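Local structure of pyoverdine synthetase F (Pseudomonas aeruginosa PAO1, 6CUL) at residues K5-W10 and D133-L138; S35-L40 and Y53-V58; T47-A52 and G267-A272. The protein is named as a pyoverdine synthetase and has an alpha/beta fold whose mixed sheet has a parallel, Rossmann-like part. All coordinates share one frame; numbering follows the deposited sequence.

Contact 1: K5-W10 and D133-L138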
ATOM      1  N   LYS A   5      -5.230  16.427   8.914  1.00 45.31           N
ATOM      2  CA  LYS A   5      -4.474  16.452   7.666  1.00 42.62           C
ATOM      3  C   LYS A   5      -3.749  15.134   7.211  1.00 37.58           C
ATOM      4  O   LYS A   5      -2.781  14.747   7.734  1.00 40.48           O
ATOM      5  CB  LYS A   5      -3.518  17.590   7.721  1.00 42.15           C
ATOM      6  CG  LYS A   5      -3.613  18.420   6.504  1.00 48.15           C
ATOM      7  CD  LYS A   5      -3.446  19.840   6.869  1.00 39.76           C
ATOM      8  CE  LYS A   5      -4.463  20.657   6.207  1.00 44.53           C
ATOM      9  NZ  LYS A   5      -3.844  21.976   6.009  1.00 51.37           N
ATOM     10  N   LEU A   6      -4.250  14.502   6.180  1.00 43.08           N
ATOM     11  CA  LEU A   6      -3.795  13.216   5.707  1.00 39.80           C
ATOM     12  C   LEU A   6      -2.986  13.179   4.436  1.00 39.87           C
ATOM     13  O   LEU A   6      -3.374  13.699   3.448  1.00 39.31           O
ATOM     14  CB  LEU A   6      -5.044  12.366   5.496  1.00 36.84           C
ATOM     15  CG  LEU A   6      -4.837  10.902   5.808  1.00 40.06           C
ATOM     16  CD1 LEU A   6      -5.141  10.672   7.248  1.00 43.48           C
ATOM     17  CD2 LEU A   6      -5.604  10.003   4.908  1.00 43.13           C
ATOM     18  N   ALA A   7      -1.890  12.455   4.510  1.00 39.19           N
ATOM     19  CA  ALA A   7      -0.883  12.319   3.448  1.00 39.28           C
ATOM     20  C   ALA A   7      -0.757  10.887   3.007  1.00 32.59           C
ATOM     21  O   ALA A   7      -0.746  10.022   3.792  1.00 27.20           O
ATOM     22  CB  ALA A   7       0.448  12.847   3.885  1.00 39.10           C
ATOM     23  N   TYR A   8      -0.702  10.652   1.745  1.00 40.83           N
ATOM     24  CA  TYR A   8      -0.648   9.306   1.268  1.00 40.77           C
ATOM     25  C   TYR A   8       0.650   8.983   0.481  1.00 36.40           C
ATOM     26  O   TYR A   8       1.148   9.789  -0.218  1.00 30.88           O
ATOM     27  CB  TYR A   8      -1.924   9.097   0.444  1.00 43.97           C
ATOM     28  CG  TYR A   8      -2.267   7.712  -0.002  1.00 38.70           C
ATOM     29  CD1 TYR A   8      -1.582   7.108  -1.000  1.00 30.01           C
ATOM     30  CD2 TYR A   8      -3.309   7.050   0.543  1.00 34.97           C
ATOM     31  CE1 TYR A   8      -1.897   5.873  -1.426  1.00 32.58           C
ATOM     32  CE2 TYR A   8      -3.641   5.813   0.119  1.00 38.94           C
ATOM     33  CZ  TYR A   8      -2.926   5.216  -0.877  1.00 38.33           C
ATOM     34  OH  TYR A   8      -3.263   3.989  -1.323  1.00 31.65           O
ATOM     35  N   ILE A   9       1.206   7.820   0.700  1.00 32.19           N
ATOM     36  CA  ILE A   9       2.423   7.412   0.017  1.00 42.08           C
ATOM     37  C   ILE A   9       2.391   6.022  -0.619  1.00 35.13           C
ATOM     38  O   ILE A   9       2.060   5.094   0.031  1.00 36.71           O
ATOM     39  CB  ILE A   9       3.670   7.447   0.952  1.00 35.74           C
ATOM     40  CG1 ILE A   9       3.745   8.722   1.750  1.00 30.34           C
ATOM     41  CG2 ILE A   9       4.935   7.268   0.161  1.00 33.70           C
ATOM     42  CD1 ILE A   9       4.868   8.761   2.724  1.00 32.39           C
ATOM     43  N   TRP A  10       2.748   5.912  -1.873  1.00 37.04           N
ATOM     44  CA  TRP A  10       2.839   4.651  -2.514  1.00 37.55           C
ATOM     45  C   TRP A  10       3.847   4.589  -3.699  1.00 47.10           C
ATOM     46  O   TRP A  10       4.023   5.508  -4.415  1.00 41.99           O
ATOM     47  CB  TRP A  10       1.475   4.232  -2.939  1.00 37.04           C
ATOM     48  CG  TRP A  10       0.922   5.037  -4.007  1.00 36.59           C
ATOM     49  CD1 TRP A  10       1.319   6.242  -4.400  1.00 36.05           C
ATOM     50  CD2 TRP A  10      -0.180   4.698  -4.820  1.00 46.05           C
ATOM     51  NE1 TRP A  10       0.563   6.680  -5.394  1.00 30.64           N
ATOM     52  CE2 TRP A  10      -0.381   5.747  -5.675  1.00 30.45           C
ATOM     53  CE3 TRP A  10      -1.053   3.623  -4.866  1.00 43.90           C
ATOM     54  CZ2 TRP A  10      -1.343   5.734  -6.573  1.00 31.97           C
ATOM     55  CZ3 TRP A  10      -2.003   3.634  -5.748  1.00 28.46           C
ATOM     56  CH2 TRP A  10      -2.150   4.664  -6.588  1.00 34.27           C
ATOM     57  N   ASP A 133      10.345  16.426   5.499  1.00 48.30           N
ATOM     58  CA  ASP A 133      10.351  17.831   5.165  1.00 52.54           C
ATOM     59  C   ASP A 133       9.143  18.220   4.386  1.00 44.85           C
ATOM     60  O   ASP A 133       8.543  19.184   4.705  1.00 54.08           O
ATOM     61  CB  ASP A 133      11.567  18.197   4.322  1.00 53.93           C
ATOM     62  CG  ASP A 133      12.809  18.454   5.116  1.00 50.48           C
ATOM     63  OD1 ASP A 133      12.946  18.037   6.247  1.00 44.45           O
ATOM     64  OD2 ASP A 133      13.692  19.056   4.542  1.00 41.86           O
ATOM     65  N   THR A 134       8.807  17.504   3.369  1.00 45.56           N
ATOM     66  CA  THR A 134       7.613  17.881   2.684  1.00 53.15           C
ATOM     67  C   THR A 134       6.306  17.454   3.308  1.00 51.04           C
ATOM     68  O   THR A 134       5.340  17.877   2.815  1.00 56.67           O
ATOM     69  CB  THR A 134       7.539  17.486   1.243  1.00 43.25           C
ATOM     70  OG1 THR A 134       6.580  18.310   0.631  1.00 45.15           O
ATOM     71  CG2 THR A 134       7.052  16.139   1.115  1.00 39.76           C
ATOM     72  N   LEU A 135       6.240  16.553   4.264  1.00 49.38           N
ATOM     73  CA  LEU A 135       4.986  16.303   4.876  1.00 54.93           C
ATOM     74  C   LEU A 135       4.700  17.618   5.565  1.00 52.87           C
ATOM     75  O   LEU A 135       3.695  18.217   5.347  1.00 48.54           O
ATOM     76  CB  LEU A 135       5.116  15.145   5.838  1.00 47.32           C
ATOM     77  CG  LEU A 135       5.234  13.823   5.102  1.00 42.32           C
ATOM     78  CD1 LEU A 135       5.461  12.652   5.993  1.00 42.20           C
ATOM     79  CD2 LEU A 135       4.000  13.634   4.326  1.00 46.14           C
ATOM     80  N   VAL A 136       5.733  18.107   6.241  1.00 53.54           N
ATOM     81  CA  VAL A 136       5.731  19.343   6.980  1.00 51.81           C
ATOM     82  C   VAL A 136       5.391  20.423   6.008  1.00 55.22           C
ATOM     83  O   VAL A 136       4.626  21.238   6.320  1.00 54.21           O
ATOM     84  CB  VAL A 136       7.053  19.620   7.633  1.00 51.16           C
ATOM     85  CG1 VAL A 136       7.029  20.961   8.276  1.00 52.63           C
ATOM     86  CG2 VAL A 136       7.370  18.563   8.633  1.00 45.65           C
ATOM     87  N   GLU A 137       5.877  20.368   4.801  1.00 45.16           N
ATOM     88  CA  GLU A 137       5.410  21.323   3.831  1.00 59.45           C
ATOM     89  C   GLU A 137       3.887  21.173   3.617  1.00 60.31           C
ATOM     90  O   GLU A 137       3.269  22.079   3.097  1.00 58.89           O
ATOM     91  CB  GLU A 137       6.156  21.188   2.537  1.00 60.04           C
ATOM     92  CG  GLU A 137       7.013  22.355   2.106  1.00 63.18           C
ATOM     93  CD  GLU A 137       7.631  22.092   0.768  1.00 64.85           C
ATOM     94  OE1 GLU A 137       8.843  21.959   0.689  1.00 70.41           O
ATOM     95  OE2 GLU A 137       6.901  21.944  -0.201  1.00 56.54           O
ATOM     96  N   LEU A 138       3.351  20.014   3.903  1.00 57.59           N
ATOM     97  CA  LEU A 138       1.927  19.847   3.829  1.00 57.36           C
ATOM     98  C   LEU A 138       1.133  20.000   5.183  1.00 48.12           C
ATOM     99  O   LEU A 138      -0.055  20.009   5.156  1.00 31.94           O
ATOM    100  CB  LEU A 138       1.635  18.504   3.187  1.00 52.29           C
ATOM    101  CG  LEU A 138       2.358  18.086   1.927  1.00 52.33           C
ATOM    102  CD1 LEU A 138       2.465  16.596   1.915  1.00 45.86           C
ATOM    103  CD2 LEU A 138       1.698  18.568   0.693  1.00 43.19           C
TER

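Contact 2: S35-L40 and Y53-V58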
ATOM      1  N   SER A  35      -7.733   0.624  -6.808  1.00 28.24           N
ATOM      2  CA  SER A  35      -6.663   0.908  -5.933  1.00 26.17           C
ATOM      3  C   SER A  35      -7.082   1.250  -4.537  1.00 28.88           C
ATOM      4  O   SER A  35      -8.192   1.510  -4.264  1.00 24.23           O
ATOM      5  CB  SER A  35      -5.811   2.003  -6.472  1.00 23.85           C
ATOM      6  OG  SER A  35      -6.390   3.215  -6.346  1.00 31.90           O
ATOM      7  N   VAL A  36      -6.136   1.170  -3.645  1.00 39.34           N
ATOM      8  CA  VAL A  36      -6.340   1.561  -2.284  1.00 35.46           C
ATOM      9  C   VAL A  36      -6.680   3.035  -2.186  1.00 34.24           C
ATOM     10  O   VAL A  36      -7.478   3.376  -1.403  1.00 34.82           O
ATOM     11  CB  VAL A  36      -5.148   1.262  -1.437  1.00 30.00           C
ATOM     12  CG1 VAL A  36      -5.346   1.768  -0.054  1.00 36.91           C
ATOM     13  CG2 VAL A  36      -4.913  -0.203  -1.402  1.00 37.79           C
ATOM     14  N   LEU A  37      -6.027   3.884  -2.953  1.00 32.49           N
ATOM     15  CA  LEU A  37      -6.328   5.280  -2.988  1.00 28.06           C
ATOM     16  C   LEU A  37      -7.709   5.566  -3.546  1.00 30.78           C
ATOM     17  O   LEU A  37      -8.387   6.367  -3.052  1.00 27.11           O
ATOM     18  CB  LEU A  37      -5.259   6.022  -3.760  1.00 31.39           C
ATOM     19  CG  LEU A  37      -5.289   7.538  -3.766  1.00 36.87           C
ATOM     20  CD1 LEU A  37      -4.987   8.049  -2.404  1.00 30.87           C
ATOM     21  CD2 LEU A  37      -4.360   8.171  -4.776  1.00 39.85           C
ATOM     22  N   GLU A  38      -8.112   4.870  -4.570  1.00 35.08           N
ATOM     23  CA  GLU A  38      -9.440   5.074  -5.113  1.00 37.41           C
ATOM     24  C   GLU A  38     -10.505   4.739  -4.089  1.00 32.38           C
ATOM     25  O   GLU A  38     -11.462   5.416  -4.019  1.00 35.90           O
ATOM     26  CB  GLU A  38      -9.681   4.308  -6.387  1.00 32.58           C
ATOM     27  CG  GLU A  38     -10.915   4.775  -7.082  1.00 28.90           C
ATOM     28  CD  GLU A  38     -11.023   4.309  -8.475  1.00 36.15           C
ATOM     29  OE1 GLU A  38     -10.273   3.479  -8.853  1.00 38.06           O
ATOM     30  OE2 GLU A  38     -11.854   4.777  -9.210  1.00 47.33           O
ATOM     31  N   SER A  39     -10.301   3.694  -3.332  1.00 24.45           N
ATOM     32  CA  SER A  39     -11.222   3.391  -2.332  1.00 27.14           C
ATOM     33  C   SER A  39     -11.279   4.484  -1.272  1.00 30.40           C
ATOM     34  O   SER A  39     -12.319   4.758  -0.845  1.00 26.61           O
ATOM     35  CB  SER A  39     -10.987   2.023  -1.718  1.00 36.42           C
ATOM     36  OG  SER A  39     -12.183   1.552  -1.297  1.00 27.04           O
ATOM     37  N   LEU A  40     -10.153   5.014  -0.852  1.00 24.08           N
ATOM     38  CA  LEU A  40     -10.034   6.105   0.099  1.00 25.54           C
ATOM     39  C   LEU A  40     -10.626   7.396  -0.406  1.00 24.01           C
ATOM     40  O   LEU A  40     -11.186   8.100   0.319  1.00 23.59           O
ATOM     41  CB  LEU A  40      -8.601   6.287   0.532  1.00 17.24           C
ATOM     42  CG  LEU A  40      -8.228   7.177   1.653  1.00 14.61           C
ATOM     43  CD1 LEU A  40      -8.918   6.722   2.880  1.00 25.77           C
ATOM     44  CD2 LEU A  40      -6.754   7.159   1.878  1.00 28.18           C
ATOM     45  N   TYR A  53     -10.912  14.044   7.768  1.00 42.55           N
ATOM     46  CA  TYR A  53      -9.629  14.213   7.145  1.00 45.28           C
ATOM     47  C   TYR A  53      -9.629  14.952   5.806  1.00 46.51           C
ATOM     48  O   TYR A  53     -10.588  15.029   5.127  1.00 41.98           O
ATOM     49  CB  TYR A  53      -9.047  12.840   6.884  1.00 32.48           C
ATOM     50  CG  TYR A  53      -8.713  11.966   8.049  1.00 32.27           C
ATOM     51  CD1 TYR A  53      -7.655  12.216   8.804  1.00 33.71           C
ATOM     52  CD2 TYR A  53      -9.431  10.828   8.326  1.00 30.02           C
ATOM     53  CE1 TYR A  53      -7.319  11.418   9.835  1.00 30.31           C
ATOM     54  CE2 TYR A  53      -9.093  10.012   9.391  1.00 34.41           C
ATOM     55  CZ  TYR A  53      -8.035  10.328  10.137  1.00 25.71           C
ATOM     56  OH  TYR A  53      -7.642   9.592  11.163  1.00 28.49           O
ATOM     57  N   GLU A  54      -8.515  15.518   5.451  1.00 47.52           N
ATOM     58  CA  GLU A  54      -8.396  16.079   4.143  1.00 50.20           C
ATOM     59  C   GLU A  54      -7.185  15.416   3.555  1.00 47.56           C
ATOM     60  O   GLU A  54      -6.145  15.487   4.147  1.00 44.64           O
ATOM     61  CB  GLU A  54      -8.203  17.562   4.167  1.00 49.71           C
ATOM     62  CG  GLU A  54      -8.462  18.137   2.807  1.00 49.00           C
ATOM     63  CD  GLU A  54      -7.990  19.524   2.677  1.00 36.30           C
ATOM     64  OE1 GLU A  54      -7.554  20.069   3.608  1.00 40.51           O
ATOM     65  OE2 GLU A  54      -8.055  20.060   1.650  1.00 42.45           O
ATOM     66  N   LEU A  55      -7.289  14.780   2.405  1.00 41.43           N
ATOM     67  CA  LEU A  55      -6.120  14.167   1.864  1.00 38.54           C
ATOM     68  C   LEU A  55      -5.271  15.339   1.306  1.00 50.64           C
ATOM     69  O   LEU A  55      -5.723  16.130   0.501  1.00 48.30           O
ATOM     70  CB  LEU A  55      -6.513  13.161   0.815  1.00 38.99           C
ATOM     71  CG  LEU A  55      -5.393  12.534  -0.002  1.00 36.26           C
ATOM     72  CD1 LEU A  55      -4.543  11.609   0.794  1.00 25.52           C
ATOM     73  CD2 LEU A  55      -5.966  11.848  -1.207  1.00 38.29           C
ATOM     74  N   VAL A  56      -4.038  15.463   1.751  1.00 52.25           N
ATOM     75  CA  VAL A  56      -3.274  16.604   1.310  1.00 50.48           C
ATOM     76  C   VAL A  56      -2.254  16.347   0.234  1.00 47.75           C
ATOM     77  O   VAL A  56      -2.147  17.110  -0.652  1.00 59.66           O
ATOM     78  CB  VAL A  56      -2.730  17.423   2.488  1.00 49.44           C
ATOM     79  CG1 VAL A  56      -3.869  17.956   3.293  1.00 46.51           C
ATOM     80  CG2 VAL A  56      -1.792  16.616   3.338  1.00 41.03           C
ATOM     81  N   GLY A  57      -1.542  15.262   0.283  1.00 37.08           N
ATOM     82  CA  GLY A  57      -0.607  14.975  -0.759  1.00 38.96           C
ATOM     83  C   GLY A  57      -0.559  13.526  -1.108  1.00 42.76           C
ATOM     84  O   GLY A  57      -0.752  12.711  -0.281  1.00 43.03           O
ATOM     85  N   VAL A  58      -0.282  13.217  -2.348  1.00 44.12           N
ATOM     86  CA  VAL A  58      -0.202  11.823  -2.752  1.00 46.50           C
ATOM     87  C   VAL A  58       1.200  11.575  -3.306  1.00 44.36           C
ATOM     88  O   VAL A  58       1.419  11.600  -4.476  1.00 48.94           O
ATOM     89  CB  VAL A  58      -1.277  11.415  -3.811  1.00 37.73           C
ATOM     90  CG1 VAL A  58      -1.107   9.977  -4.215  1.00 45.81           C
ATOM     91  CG2 VAL A  58      -2.688  11.617  -3.304  1.00 29.76           C
TER

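Contact 3: T47-A52 and G267-A272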
ATOM      1  N   THR A  47     -18.629   9.473   2.633  1.00 33.22           N
ATOM      2  CA  THR A  47     -18.884   9.123   3.996  1.00 28.81           C
ATOM      3  C   THR A  47     -18.390  10.132   4.980  1.00 34.80           C
ATOM      4  O   THR A  47     -17.699  10.985   4.666  1.00 33.83           O
ATOM      5  CB  THR A  47     -18.250   7.784   4.332  1.00 20.06           C
ATOM      6  OG1 THR A  47     -16.845   7.899   4.347  1.00 27.93           O
ATOM      7  CG2 THR A  47     -18.619   6.752   3.378  1.00 29.97           C
ATOM      8  N   ALA A  48     -18.769   9.979   6.219  1.00 34.21           N
ATOM      9  CA  ALA A  48     -18.272  10.793   7.300  1.00 29.37           C
ATOM     10  C   ALA A  48     -16.724  10.786   7.487  1.00 30.38           C
ATOM     11  O   ALA A  48     -16.235  11.687   8.074  1.00 30.02           O
ATOM     12  CB  ALA A  48     -18.975  10.430   8.587  1.00 26.43           C
ATOM     13  N   LEU A  49     -15.990   9.789   6.990  1.00 30.33           N
ATOM     14  CA  LEU A  49     -14.569   9.735   7.055  1.00 29.20           C
ATOM     15  C   LEU A  49     -14.028  10.989   6.443  1.00 30.15           C
ATOM     16  O   LEU A  49     -12.994  11.482   6.846  1.00 29.74           O
ATOM     17  CB  LEU A  49     -14.034   8.468   6.341  1.00 34.16           C
ATOM     18  CG  LEU A  49     -12.510   8.159   6.329  1.00 41.23           C
ATOM     19  CD1 LEU A  49     -11.964   7.804   7.732  1.00 55.19           C
ATOM     20  CD2 LEU A  49     -12.108   7.064   5.367  1.00 33.94           C
ATOM     21  N   GLY A  50     -14.736  11.456   5.424  1.00 29.82           N
ATOM     22  CA  GLY A  50     -14.392  12.681   4.809  1.00 26.29           C
ATOM     23  C   GLY A  50     -14.512  13.792   5.809  1.00 35.78           C
ATOM     24  O   GLY A  50     -13.691  14.652   5.790  1.00 40.53           O
ATOM     25  N   ASP A  51     -15.479  13.769   6.698  1.00 34.69           N
ATOM     26  CA  ASP A  51     -15.581  14.801   7.700  1.00 31.73           C
ATOM     27  C   ASP A  51     -14.344  14.911   8.603  1.00 30.18           C
ATOM     28  O   ASP A  51     -14.157  15.926   9.157  1.00 20.32           O
ATOM     29  CB  ASP A  51     -16.821  14.622   8.578  1.00 30.73           C
ATOM     30  CG  ASP A  51     -18.079  14.810   7.854  1.00 32.49           C
ATOM     31  OD1 ASP A  51     -18.054  15.406   6.807  1.00 43.97           O
ATOM     32  OD2 ASP A  51     -19.090  14.385   8.306  1.00 28.24           O
ATOM     33  N   ALA A  52     -13.600  13.848   8.787  1.00 34.32           N
ATOM     34  CA  ALA A  52     -12.439  13.846   9.644  1.00 43.67           C
ATOM     35  C   ALA A  52     -11.076  14.145   9.069  1.00 45.63           C
ATOM     36  O   ALA A  52     -10.205  14.414   9.830  1.00 39.44           O
ATOM     37  CB  ALA A  52     -12.343  12.511  10.368  1.00 33.82           C
ATOM     38  N   GLY A 267      -9.950   1.951  10.545  1.00 30.78           N
ATOM     39  CA  GLY A 267      -8.789   2.370  11.245  1.00 34.90           C
ATOM     40  C   GLY A 267      -8.637   3.890  11.257  1.00 34.62           C
ATOM     41  O   GLY A 267      -8.317   4.405  12.252  1.00 31.56           O
ATOM     42  N   LEU A 268      -8.833   4.574  10.148  1.00 31.41           N
ATOM     43  CA  LEU A 268      -8.773   6.013  10.139  1.00 30.83           C
ATOM     44  C   LEU A 268      -9.890   6.617  11.045  1.00 25.98           C
ATOM     45  O   LEU A 268      -9.617   7.403  11.869  1.00 22.03           O
ATOM     46  CB  LEU A 268      -8.811   6.582   8.708  1.00 33.01           C
ATOM     47  CG  LEU A 268      -7.623   6.432   7.739  1.00 33.14           C
ATOM     48  CD1 LEU A 268      -7.923   6.880   6.325  1.00 27.89           C
ATOM     49  CD2 LEU A 268      -6.325   7.056   8.169  1.00 35.89           C
ATOM     50  N   ALA A 269     -11.099   6.094  10.936  1.00 36.79           N
ATOM     51  CA  ALA A 269     -12.246   6.566  11.707  1.00 34.65           C
ATOM     52  C   ALA A 269     -11.986   6.492  13.181  1.00 29.53           C
ATOM     53  O   ALA A 269     -12.245   7.412  13.876  1.00 24.61           O
ATOM     54  CB  ALA A 269     -13.471   5.765  11.365  1.00 33.04           C
ATOM     55  N   LEU A 270     -11.501   5.377  13.617  1.00 24.49           N
ATOM     56  CA  LEU A 270     -11.093   5.264  14.969  1.00 21.76           C
ATOM     57  C   LEU A 270      -9.925   6.158  15.270  1.00 27.71           C
ATOM     58  O   LEU A 270      -9.996   6.913  16.170  1.00 30.10           O
ATOM     59  CB  LEU A 270     -10.766   3.823  15.288  1.00 25.15           C
ATOM     60  CG  LEU A 270     -11.969   2.937  15.142  1.00 20.69           C
ATOM     61  CD1 LEU A 270     -11.532   1.601  14.661  1.00 21.74           C
ATOM     62  CD2 LEU A 270     -12.773   2.851  16.406  1.00 20.93           C
ATOM     63  N   LEU A 271      -8.922   6.164  14.406  1.00 31.34           N
ATOM     64  CA  LEU A 271      -7.745   6.948  14.586  1.00 24.16           C
ATOM     65  C   LEU A 271      -7.995   8.449  14.675  1.00 32.71           C
ATOM     66  O   LEU A 271      -7.150   9.117  15.131  1.00 37.87           O
ATOM     67  CB  LEU A 271      -6.762   6.665  13.490  1.00 24.42           C
ATOM     68  CG  LEU A 271      -5.359   7.197  13.671  1.00 29.44           C
ATOM     69  CD1 LEU A 271      -4.763   6.566  14.885  1.00 37.98           C
ATOM     70  CD2 LEU A 271      -4.413   6.978  12.504  1.00 31.39           C
ATOM     71  N   ALA A 272      -9.113   8.936  14.227  1.00 26.41           N
ATOM     72  CA  ALA A 272      -9.333  10.308  14.257  1.00 31.24           C
ATOM     73  C   ALA A 272      -9.508  10.921  15.625  1.00 30.84           C
ATOM     74  O   ALA A 272      -9.181  12.042  15.760  1.00 42.21           O
ATOM     75  CB  ALA A 272     -10.474  10.688  13.339  1.00 36.98           C
TER

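Contact 1: K5-W10 and D133-L138
Ala7 and Leu135 have the nearest CA atoms across the two segments, with Ala7 CA and Leu135 CA 7.2 Å apart. Ala7 lies within strand 6-9. Leu135 belongs to helix 118-136, and Leu138 comes three residues later. The CB of Ala7 points at the helix and meets Leu135 CD2 at 3.7 Å. Leu135 CG is anti to the carbonyl carbon (chi1 -74°), and this torsion carries the CD2 branch out to the strand although the CB itself does not point there. The same side chain also touches Ile59 of strand 55-60 and Phe162 in a loop. The CB of Leu138 points toward the strand, but its side chain stays looser there, with Leu138 CD1 4.7 Å from Ala7 CB. Lys5, just before Leu6, lays its aliphatic chain by the backbone of Leu138. With this chain bent at chi2 and chi3, Lys5 CD stands 3.8 Å from Leu138 O. This is packing of a methylene against a carbonyl. The strand is held on both flanks by backbone bonds, from Leu6 to Glu54 and Val56 and from Ala7 to Val142 and Val144. Tyr8 points to the other side of the sheet, where helix 36-46 lies. Helices on both faces of a central parallel strand are the hallmark of a Rossmann-like alpha/beta sandwich.

Contact 2: S35-L40 and Y53-V58
Leu37 and Leu55 meet beside the aromatic side chain of Tyr8 of strand 6-9, which both touch. Tyr53 OH bonds to Leu268 O. The contact belongs to an elaborated beta-alpha-beta crossover. The connection from strand 6-9 to its parallel neighbour, strand 55-60, includes helix 12-17, the hairpin 23-26/29-32, helix 36-46 and the short helix 49-52. Leu37 is the one helix residue that grips the strand closely. With its CG anti to the backbone N (chi1 -172°), CG leans out from the helix, and the two methyls reach different strand residues. CD1 meets Leu55 CD2 at 4.1 Å, and these two side chains cross at about a right angle. CD2 meets Val58 tip to tip, 3.8 Å from Val58 CG1 and 4.1 Å from Val58 CG2, close to both valine branches. All three residues are buried, and the interface is wholly apolar. Leu40, one turn on, also faces the strand and touches Leu268 of helix 248-271. The helix start is fixed by Ser35 at the N-cap, where Ser35 OG accepts from Glu38 N at 3.0 Å with an N-H...O angle of 161°.

Contact 3: T47-A52 and G267-A272
Leu49 is the main bump, and the hollow it enters is formed by the backbone and CB atoms around Leu268 and Ala269. Its CD1 methyl sits 3.5 Å from Leu268 CB, a tight fit, and 3.7 Å from Ala269 N. Ala269 CB forms a shallower wall of the hollow, 4.4 Å from Leu49 CD1. Leu49 CG is anti to the backbone N (chi1 -178°), which throws the methyl across the gap although the side chain does not set out toward it. Leu49 and Leu268 cross obliquely. One turn further along, the bumps are small on both sides. Ala52 and Ala272 point at each other, and their CB atoms are 4.0 Å apart. Both segments step three residues between these meeting points and run in the same direction. The CA atoms of Leu49 and Ala269 are 6.1 Å apart, and those of Ala52 and Ala272 are 6.6 Å apart. The contact thus joins the short, weakly bonded helix 49-52, between helix 36-46 and strand 55-60 of the alpha/beta fold, to the C-terminal part of helix 248-271. Helix 36-46 packs in from another quarter, with Leu40, Ala43 and Leu44 against Leu49. Leu268 touches Phe221 too. Before the turn that leads into the short helix, Thr47 OG1 receives a weak capping bond from Leu49 N, and it also hydrogen-bonds Ala43 O.

In the fold
Contacts 1 and 2 share the main sheet: strands 6-9 and 55-60 are neighbours in it, joined by backbone bonds of Leu6 and Tyr8. Their centres are 11 Å apart. Contact 3 lies outside the sheet, 12 Å from the centre of contact 2 and 17 Å from that of contact 1. Leu268 links it to contact 1, packing on Leu6. Along the chain the segments come as 5-10, 35-40, 47-52, 53-58, 133-138 and 267-272. Contact 2 is thus nested within contact 1, while contact 3 crosses both. The C-terminal helix is in this way tied back to the N-terminal part of the fold.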